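Molybdopterin synthase catalytic subunit (Helicobacter pylori, PDB 3RPF) probably converts precursor Z into molybdopterin, building its dithiolene group with two sulfur atoms delivered by the small sulfur-carrier subunit MoaD. Local coordinates at residues Lys70-Val75 against Leu105-Asn110; Phe92-Met97 against Glu109-Asp114. All blocks are in the same frame, centred on the assembly; numbering follows the deposited sequence.

Interaction 1 (Lys70-Val75 against Leu105-Asn110); sequences KDLGVV and LELYEN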
loop_
_atom_site.group_PDB
_atom_site.type_symbol
_atom_site.label_atom_id
_atom_site.label_comp_id
_atom_site.label_asym_id
_atom_site.label_seq_id
_atom_site.Cartn_x
_atom_site.Cartn_y
_atom_site.Cartn_z
ATOM N N LYS A 70 -2.233 -9.449 13.778
ATOM C CA LYS A 70 -3.485 -10.070 14.205
ATOM C C LYS A 70 -4.029 -9.408 15.462
ATOM O O LYS A 70 -5.241 -9.188 15.577
ATOM C CB LYS A 70 -3.278 -11.567 14.439
ATOM C CG LYS A 70 -4.579 -12.331 14.646
ATOM C CD LYS A 70 -4.315 -13.831 14.611
ATOM C CE LYS A 70 -5.585 -14.619 14.930
ATOM N NZ LYS A 70 -5.320 -16.088 15.006
ATOM N N ASP A 71 -3.148 -9.097 16.411
ATOM C CA ASP A 71 -3.581 -8.378 17.613
ATOM C C ASP A 71 -4.289 -7.064 17.296
ATOM O O ASP A 71 -5.066 -6.567 18.100
ATOM C CB ASP A 71 -2.390 -8.131 18.538
ATOM C CG ASP A 71 -2.020 -9.360 19.328
ATOM O OD1 ASP A 71 -2.863 -10.286 19.378
ATOM O OD2 ASP A 71 -0.902 -9.400 19.897
ATOM N N LEU A 72 -4.018 -6.501 16.123
ATOM C CA LEU A 72 -4.627 -5.230 15.730
ATOM C C LEU A 72 -5.774 -5.423 14.754
ATOM O O LEU A 72 -6.264 -4.458 14.181
ATOM C CB LEU A 72 -3.586 -4.304 15.103
ATOM C CG LEU A 72 -2.481 -3.795 16.023
ATOM C CD1 LEU A 72 -1.592 -2.823 15.274
ATOM C CD2 LEU A 72 -3.078 -3.125 17.230
ATOM N N GLY A 73 -6.194 -6.667 14.550
ATOM C CA GLY A 73 -7.324 -6.933 13.669
ATOM C C GLY A 73 -6.935 -6.954 12.199
ATOM O O GLY A 73 -7.795 -6.881 11.325
ATOM N N VAL A 74 -5.639 -7.064 11.923
ATOM C CA VAL A 74 -5.138 -7.042 10.548
ATOM C C VAL A 74 -4.523 -8.383 10.134
ATOM O O VAL A 74 -3.715 -8.949 10.868
ATOM C CB VAL A 74 -4.075 -5.943 10.396
ATOM C CG1 VAL A 74 -3.381 -6.021 9.034
ATOM C CG2 VAL A 74 -4.720 -4.567 10.607
ATOM N N VAL A 75 -4.914 -8.880 8.959
ATOM C CA VAL A 75 -4.284 -10.046 8.359
ATOM C C VAL A 75 -3.101 -9.624 7.508
ATOM O O VAL A 75 -3.249 -8.876 6.531
ATOM C CB VAL A 75 -5.237 -10.824 7.460
ATOM C CG1 VAL A 75 -4.479 -11.931 6.722
ATOM C CG2 VAL A 75 -6.369 -11.423 8.283
ATOM N N LEU A 105 -3.079 0.163 7.047
ATOM C CA LEU A 105 -2.093 1.009 6.374
ATOM C C LEU A 105 -0.836 1.220 7.222
ATOM O O LEU A 105 0.261 1.329 6.686
ATOM C CB LEU A 105 -2.708 2.366 6.022
ATOM C CG LEU A 105 -3.619 2.353 4.800
ATOM C CD1 LEU A 105 -4.447 3.641 4.735
ATOM C CD2 LEU A 105 -2.801 2.195 3.552
ATOM N N GLU A 106 -0.999 1.302 8.537
ATOM C CA GLU A 106 0.139 1.525 9.420
ATOM C C GLU A 106 1.034 0.293 9.449
ATOM O O GLU A 106 2.252 0.404 9.323
ATOM C CB GLU A 106 -0.329 1.877 10.839
ATOM N N LEU A 107 0.441 -0.886 9.596
ATOM C CA LEU A 107 1.244 -2.116 9.588
ATOM C C LEU A 107 1.957 -2.307 8.250
ATOM O O LEU A 107 3.099 -2.758 8.192
ATOM C CB LEU A 107 0.365 -3.318 9.887
ATOM C CG LEU A 107 0.106 -3.528 11.371
ATOM C CD1 LEU A 107 -1.182 -4.291 11.567
ATOM C CD2 LEU A 107 1.281 -4.272 11.984
ATOM N N TYR A 108 1.271 -1.948 7.172
ATOM C CA TYR A 108 1.800 -2.117 5.822
ATOM C C TYR A 108 3.096 -1.340 5.667
ATOM O O TYR A 108 4.114 -1.903 5.267
ATOM C CB TYR A 108 0.750 -1.606 4.859
ATOM C CG TYR A 108 1.084 -1.520 3.383
ATOM C CD1 TYR A 108 0.897 -2.606 2.534
ATOM C CD2 TYR A 108 1.466 -0.310 2.816
ATOM C CE1 TYR A 108 1.153 -2.502 1.162
ATOM C CE2 TYR A 108 1.714 -0.194 1.461
ATOM C CZ TYR A 108 1.548 -1.272 0.634
ATOM O OH TYR A 108 1.786 -1.091 -0.726
ATOM N N GLU A 109 3.049 -0.054 6.001
ATOM C CA GLU A 109 4.231 0.804 5.999
ATOM C C GLU A 109 5.329 0.234 6.886
ATOM O O GLU A 109 6.477 0.085 6.456
ATOM C CB GLU A 109 3.862 2.197 6.523
ATOM N N ASN A 110 4.982 -0.052 8.133
ATOM C CA ASN A 110 5.973 -0.507 9.103
ATOM C C ASN A 110 6.580 -1.850 8.711
ATOM O O ASN A 110 7.791 -2.055 8.820
ATOM C CB ASN A 110 5.358 -0.585 10.502
ATOM C CG ASN A 110 5.025 0.785 11.075
ATOM O OD1 ASN A 110 5.591 1.796 10.664
ATOM N ND2 ASN A 110 4.106 0.819 12.031
#

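Interaction 2 (Phe92-Met97 against Glu109-Asp114); sequences FLCVSM and ENFIED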
loop_
_atom_site.group_PDB
_atom_site.type_symbol
_atom_site.label_atom_id
_atom_site.label_comp_id
_atom_site.label_asym_id
_atom_site.label_seq_id
_atom_site.Cartn_x
_atom_site.Cartn_y
_atom_site.Cartn_z
ATOM N N PHE A 92 8.307 -10.497 -4.890
ATOM C CA PHE A 92 7.867 -10.288 -3.522
ATOM C C PHE A 92 6.472 -9.685 -3.576
ATOM O O PHE A 92 6.178 -8.879 -4.454
ATOM C CB PHE A 92 8.851 -9.343 -2.812
ATOM C CG PHE A 92 8.336 -8.765 -1.503
ATOM C CD1 PHE A 92 7.951 -9.597 -0.457
ATOM C CD2 PHE A 92 8.294 -7.388 -1.307
ATOM C CE1 PHE A 92 7.495 -9.077 0.746
ATOM C CE2 PHE A 92 7.849 -6.848 -0.097
ATOM C CZ PHE A 92 7.445 -7.700 0.938
ATOM N N LEU A 93 5.614 -10.111 -2.661
ATOM C CA LEU A 93 4.254 -9.600 -2.603
ATOM C C LEU A 93 3.811 -9.672 -1.168
ATOM O O LEU A 93 4.086 -10.660 -0.471
ATOM C CB LEU A 93 3.322 -10.443 -3.484
ATOM C CG LEU A 93 1.859 -9.993 -3.537
ATOM C CD1 LEU A 93 1.268 -10.185 -4.927
ATOM C CD2 LEU A 93 1.053 -10.749 -2.511
ATOM N N CYS A 94 3.152 -8.623 -0.692
ATOM C CA CYS A 94 2.547 -8.719 0.617
ATOM C C CYS A 94 1.235 -7.993 0.683
ATOM O O CYS A 94 0.948 -7.092 -0.128
ATOM C CB CYS A 94 3.505 -8.246 1.706
ATOM S SG CYS A 94 3.911 -6.514 1.633
ATOM N N VAL A 95 0.412 -8.424 1.632
ATOM C CA VAL A 95 -0.919 -7.849 1.797
ATOM C C VAL A 95 -1.146 -7.585 3.264
ATOM O O VAL A 95 -0.737 -8.373 4.124
ATOM C CB VAL A 95 -2.003 -8.809 1.280
ATOM C CG1 VAL A 95 -1.913 -10.150 2.026
ATOM C CG2 VAL A 95 -3.383 -8.200 1.428
ATOM N N SER A 96 -1.781 -6.454 3.543
ATOM C CA SER A 96 -2.200 -6.104 4.880
ATOM C C SER A 96 -3.642 -5.726 4.690
ATOM O O SER A 96 -3.938 -4.797 3.915
ATOM C CB SER A 96 -1.406 -4.892 5.367
ATOM O OG SER A 96 -1.912 -4.420 6.607
HETATM N N MSE A 97 -4.555 -6.438 5.355
HETATM C CA MSE A 97 -5.989 -6.153 5.145
HETATM C C MSE A 97 -6.747 -6.273 6.450
HETATM O O MSE A 97 -6.327 -6.993 7.356
HETATM C CB MSE A 97 -6.581 -7.115 4.107
HETATM C CG MSE A 97 -6.247 -8.604 4.404
HETATM SE SE MSE A 97 -6.880 -9.860 3.042
HETATM C CE MSE A 97 -5.570 -11.310 3.278
ATOM N N GLU A 109 3.049 -0.054 6.001
ATOM C CA GLU A 109 4.231 0.804 5.999
ATOM C C GLU A 109 5.329 0.234 6.886
ATOM O O GLU A 109 6.477 0.085 6.456
ATOM C CB GLU A 109 3.862 2.197 6.523
ATOM N N ASN A 110 4.982 -0.052 8.133
ATOM C CA ASN A 110 5.973 -0.507 9.103
ATOM C C ASN A 110 6.580 -1.850 8.711
ATOM O O ASN A 110 7.791 -2.055 8.820
ATOM C CB ASN A 110 5.358 -0.585 10.502
ATOM C CG ASN A 110 5.025 0.785 11.075
ATOM O OD1 ASN A 110 5.591 1.796 10.664
ATOM N ND2 ASN A 110 4.106 0.819 12.031
ATOM N N PHE A 111 5.744 -2.767 8.247
ATOM C CA PHE A 111 6.248 -4.071 7.822
ATOM C C PHE A 111 7.236 -3.972 6.670
ATOM O O PHE A 111 8.326 -4.546 6.725
ATOM C CB PHE A 111 5.114 -4.995 7.395
ATOM C CG PHE A 111 5.597 -6.289 6.788
ATOM C CD1 PHE A 111 6.185 -7.256 7.590
ATOM C CD2 PHE A 111 5.464 -6.537 5.437
ATOM C CE1 PHE A 111 6.631 -8.447 7.062
ATOM C CE2 PHE A 111 5.919 -7.736 4.892
ATOM C CZ PHE A 111 6.505 -8.692 5.717
ATOM N N ILE A 112 6.854 -3.263 5.613
ATOM C CA ILE A 112 7.694 -3.215 4.418
ATOM C C ILE A 112 9.075 -2.660 4.739
ATOM O O ILE A 112 10.083 -3.154 4.229
ATOM C CB ILE A 112 7.022 -2.410 3.270
ATOM C CG1 ILE A 112 5.701 -3.071 2.884
ATOM C CG2 ILE A 112 7.949 -2.347 2.053
ATOM C CD1 ILE A 112 4.884 -2.276 1.861
ATOM N N GLU A 113 9.124 -1.648 5.600
ATOM C CA GLU A 113 10.395 -1.032 5.986
ATOM C C GLU A 113 11.234 -2.007 6.812
ATOM O O GLU A 113 12.433 -2.152 6.580
ATOM C CB GLU A 113 10.143 0.261 6.771
ATOM C CG GLU A 113 11.398 0.943 7.344
ATOM C CD GLU A 113 12.295 1.571 6.281
ATOM O OE1 GLU A 113 12.064 1.337 5.073
ATOM O OE2 GLU A 113 13.242 2.302 6.653
ATOM N N ASP A 114 10.602 -2.686 7.763
ATOM C CA ASP A 114 11.315 -3.675 8.569
ATOM C C ASP A 114 11.810 -4.815 7.693
ATOM O O ASP A 114 12.939 -5.290 7.853
ATOM C CB ASP A 114 10.420 -4.217 9.674
ATOM C CG ASP A 114 11.217 -4.902 10.777
ATOM O OD1 ASP A 114 12.046 -4.211 11.401
ATOM O OD2 ASP A 114 11.024 -6.111 11.022
#

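Interaction 1 (Lys70-Val75 against Leu105-Asn110)
Leu72 and Val74, which both lean on Leu107, stand on either side of Gly73, whose backbone N is bonded to Lys70 O at 2.9 Å. With Val74 N reaching back to Ala69 O, this completes a Schellman motif: Gly73, with its positive phi of 81°, ends helix 55-71 and sends the chain into strand 74-82. The carbonyl O of Leu72 accepts a hydrogen bond from Asn103 ND2, pinning the turn to helix 101-118. Across the contact the packing is apolar. One methyl of Leu107 does all the touching: CD1 lies 3.5 Å from Val74 CB and almost equally near both Val74 methyls, so it is set against the fork of the valine. The valine and leucine lie alongside one another, pointing opposite ways. Leu72 brings up its own CD1, 4.0 Å from Leu107 CD1, at a slant. With Leu107 CG swung beside its backbone N (chi1 -82°), the leucine reaches from its helix toward Leu72 and Val74; it also touches Trp65 and Ala69 of helix 55-71 and Ser96 of strand 90-98. The ring of Tyr108 leads off from this contact and meets Tyr108 of the second subunit. A tight helix-to-strand turn packed against a leucine from a helix lying on the sheet thus illustrates alpha/beta layering, here in the hammerhead fold known for MoaE proteins.

Interaction 2 (Phe92-Met97 against Glu109-Asp114)
The rings of Phe92 and Phe111 meet unevenly: Phe111 CE2 comes in at the edge of the Phe92 ring, near its plane, 4.2 Å from Phe92 CZ. Phe92 is stacked on Phe115, one helical turn beyond Phe111, while Phe111 makes an edge-to-face pair with Trp65 of helix 55-71. Cys94 meets the same atom of the Phe111 ring, with both its CB and its SG 4.0 Å from Phe111 CE2. The SG lies at the ring edge, 5.2 Å from the centroid of the Phe111 ring and 81° off its normal, a sulfur-aromatic contact. The thiol gets there because chi1 of 66° sets it between the backbone N and the carbonyl carbon. This is side-chain packing of a helix on a beta-sheet in an alpha/beta layer: helix 109-114 runs nearly antiparallel to strand 92-97, at 154°, with the axes 9.9 Å apart. Ile112 adds a second apolar neighbour, its CG1 4.1 Å from Cys94 SG. Beyond the layer, Ile112 packs on Leu105 of the second subunit, and Glu113 OE1 forms a salt bridge with Arg101 NH1 of that subunit, a probable substrate-binding residue. Phe92 touches Gly74 of the molybdopterin converting factor chain.

Interactions 1 and 2 lie with centres about 9 Å apart and show one helix serving two neighbouring strands. Along the chain come 70-75, then 92-97, then the overlapping pieces 105-110 and 109-114 of helix 101-118, which share Glu109 and Asn110. Strands 74-82 and 90-98 run antiparallel side by side in the mixed sheet, and the contacts are joined there by a probable hydrogen bond from Val75 N to Met97 O (2.9 Å). Val74 CG1 also packs on Ser96 OG. Because the same helix reaches the second subunit from both regions, the core packing and the interface between the two catalytic subunits are built on a common element.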